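Local coordinates for protein phenylalanine ammonia-lyase (Rhodosporidium toruloides, PDB 1Y2M) that catalyses the non-oxidative deamination of L-phenylalanine and L-tyrosine to trans-cinnamic and p-coumaric acid, working as a homotetramer, at residues B[582-585]-B[586-590]. Sequence-based numbering, arbitrary orientation.
Sequences AKRL and EQTNS
Arg584 and Gln587 meet side chain to side chain in the last turn of helix 570-587, where the chain passes into a turn, away from the annotated active-site residues of this mainly helical PAL/histidase-family lyase. The backbone bonding shifts here from four-residue to three-residue spacing. Glu586 N still makes an i to i-4 helical bond to Ala582 O (3.3 Å), whereas Gln587 N turns to Arg584 O (3.0 Å) and Thr588 N to Leu585 O (3.2 Å), both three residues back as in a 3-10 turn; Thr588 N also keeps a weak i to i-4 bond to Arg584 O.

Among the side chains, Arg584 NH1 donates to Gln587 OE1 at 3.2 Å. The N-H points almost straight at the oxygen (165°), which lies in the guanidinium plane at its edge, yet NH1 sits well above the amide's carbonyl plane, and the two flat groups stand 77° apart. The bend at chi2 in Arg584 folds the chain back toward the turn. A salt bridge from NE to Asp599 of helix 593-611 fixes the same group, and NH1 also bonds Gln587 of a second subunit, with the reciprocal bond returned, so the pair belongs to a subunit interface.

The Thr588 methyl CG2 packs over one face of the Arg584 guanidinium, 3.4 Å above its plane and displaced toward the rim. Placing OG1 between backbone N and carbonyl carbon (chi1 58°) directs the hydroxyl to its hydrogen bond with Arg596, while Thr588 CG2 comes within 3.5 Å of Arg584 NE.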
ATOM      1  N   ALA B 582     -22.540 -34.664  26.034  1.00 14.96           N
ATOM      2  CA  ALA B 582     -22.445 -33.832  24.828  1.00 20.05           C
ATOM      3  C   ALA B 582     -21.604 -32.616  25.096  1.00 20.90           C
ATOM      4  O   ALA B 582     -20.674 -32.299  24.343  1.00 24.13           O
ATOM      5  CB  ALA B 582     -23.842 -33.399  24.344  1.00 20.99           C
ATOM      6  N   LYS B 583     -21.934 -31.914  26.166  1.00 20.60           N
ATOM      7  CA  LYS B 583     -21.259 -30.660  26.449  1.00 24.21           C
ATOM      8  C   LYS B 583     -19.766 -30.919  26.710  1.00 21.34           C
ATOM      9  O   LYS B 583     -18.894 -30.201  26.199  1.00 20.31           O
ATOM     10  CB  LYS B 583     -21.920 -29.959  27.621  1.00 23.08           C
ATOM     11  CG  LYS B 583     -21.227 -28.671  28.052  1.00 33.61           C
ATOM     12  CD  LYS B 583     -22.204 -27.548  28.492  1.00 37.03           C
ATOM     13  CE  LYS B 583     -22.454 -26.494  27.369  1.00 48.19           C
ATOM     14  NZ  LYS B 583     -23.867 -25.989  27.364  1.00 49.31           N
ATOM     15  N   ARG B 584     -19.458 -31.981  27.442  1.00 16.58           N
ATOM     16  CA  ARG B 584     -18.058 -32.257  27.775  1.00 13.03           C
ATOM     17  C   ARG B 584     -17.255 -32.702  26.542  1.00 14.24           C
ATOM     18  O   ARG B 584     -16.136 -32.258  26.338  1.00 14.04           O
ATOM     19  CB  ARG B 584     -17.960 -33.327  28.877  1.00 14.51           C
ATOM     20  CG  ARG B 584     -16.542 -33.662  29.326  1.00 11.73           C
ATOM     21  CD  ARG B 584     -15.758 -32.403  29.723  1.00 13.77           C
ATOM     22  NE  ARG B 584     -14.425 -32.740  30.235  1.00 12.12           N
ATOM     23  CZ  ARG B 584     -13.519 -31.848  30.580  1.00 18.13           C
ATOM     24  NH1 ARG B 584     -13.764 -30.558  30.412  1.00 19.17           N
ATOM     25  NH2 ARG B 584     -12.341 -32.242  31.021  1.00 14.37           N
ATOM     26  N   LEU B 585     -17.803 -33.599  25.754  1.00 14.02           N
ATOM     27  CA  LEU B 585     -17.047 -34.110  24.601  1.00 14.23           C
ATOM     28  C   LEU B 585     -16.684 -33.010  23.617  1.00 16.64           C
ATOM     29  O   LEU B 585     -15.627 -33.087  22.988  1.00 15.46           O
ATOM     30  CB  LEU B 585     -17.814 -35.215  23.902  1.00 15.68           C
ATOM     31  CG  LEU B 585     -17.920 -36.506  24.699  1.00 11.72           C
ATOM     32  CD1 LEU B 585     -19.079 -37.322  24.142  1.00 15.18           C
ATOM     33  CD2 LEU B 585     -16.613 -37.293  24.633  1.00 15.24           C
ATOM     34  N   GLU B 586     -17.531 -31.989  23.479  1.00 15.96           N
ATOM     35  CA  GLU B 586     -17.226 -30.870  22.552  1.00 19.16           C
ATOM     36  C   GLU B 586     -15.897 -30.223  22.895  1.00 19.41           C
ATOM     37  O   GLU B 586     -15.233 -29.635  22.040  1.00 18.26           O
ATOM     38  CB  GLU B 586     -18.338 -29.824  22.575  1.00 19.86           C
ATOM     39  CG  GLU B 586     -18.019 -28.576  21.757  1.00 24.66           C
ATOM     40  CD  GLU B 586     -19.250 -27.788  21.268  1.00 30.31           C
ATOM     41  OE1 GLU B 586     -20.371 -28.353  21.209  1.00 37.38           O
ATOM     42  OE2 GLU B 586     -19.059 -26.597  20.905  1.00 22.93           O
ATOM     43  N   GLN B 587     -15.485 -30.329  24.148  1.00 14.73           N
ATOM     44  CA  GLN B 587     -14.318 -29.638  24.605  1.00 18.00           C
ATOM     45  C   GLN B 587     -13.094 -30.523  24.846  1.00 16.86           C
ATOM     46  O   GLN B 587     -12.021 -30.013  25.115  1.00 18.80           O
ATOM     47  CB  GLN B 587     -14.672 -28.752  25.810  1.00 23.95           C
ATOM     48  CG  GLN B 587     -14.903 -29.438  27.060  1.00 27.56           C
ATOM     49  CD  GLN B 587     -15.678 -28.608  28.112  1.00 26.04           C
ATOM     50  OE1 GLN B 587     -16.230 -29.179  29.003  1.00 31.46           O
ATOM     51  NE2 GLN B 587     -15.664 -27.278  28.013  1.00 30.45           N
ATOM     52  N   THR B 588     -13.244 -31.829  24.701  1.00 11.44           N
ATOM     53  CA  THR B 588     -12.137 -32.758  24.856  1.00 10.41           C
ATOM     54  C   THR B 588     -11.719 -33.367  23.518  1.00  9.91           C
ATOM     55  O   THR B 588     -11.120 -34.440  23.477  1.00 10.88           O
ATOM     56  CB  THR B 588     -12.482 -33.853  25.844  1.00 11.87           C
ATOM     57  OG1 THR B 588     -13.650 -34.552  25.407  1.00 10.14           O
ATOM     58  CG2 THR B 588     -12.776 -33.207  27.214  1.00 12.42           C
ATOM     59  N   ASN B 589     -11.901 -32.597  22.453  1.00 11.29           N
ATOM     60  CA  ASN B 589     -11.580 -33.037  21.121  1.00 12.25           C
ATOM     61  C   ASN B 589     -10.059 -33.068  20.806  1.00 13.07           C
ATOM     62  O   ASN B 589      -9.668 -33.538  19.730  1.00 15.08           O
ATOM     63  CB  ASN B 589     -12.386 -32.253  20.064  1.00 11.17           C
ATOM     64  CG  ASN B 589     -12.289 -30.708  20.238  1.00 12.33           C
ATOM     65  OD1 ASN B 589     -12.054 -30.192  21.354  1.00 13.85           O
ATOM     66  ND2 ASN B 589     -12.475 -29.965  19.118  1.00 10.95           N
ATOM     67  N   SER B 590      -9.225 -32.629  21.772  1.00 12.05           N
ATOM     68  CA  SER B 590      -7.764 -32.791  21.682  1.00 11.81           C
ATOM     69  C   SER B 590      -7.229 -33.921  22.534  1.00 13.83           C
ATOM     70  O   SER B 590      -6.032 -34.079  22.575  1.00 13.88           O
ATOM     71  CB  SER B 590      -7.027 -31.512  22.074  1.00 15.88           C
ATOM     72  OG  SER B 590      -7.493 -30.435  21.264  1.00 17.60           O
TER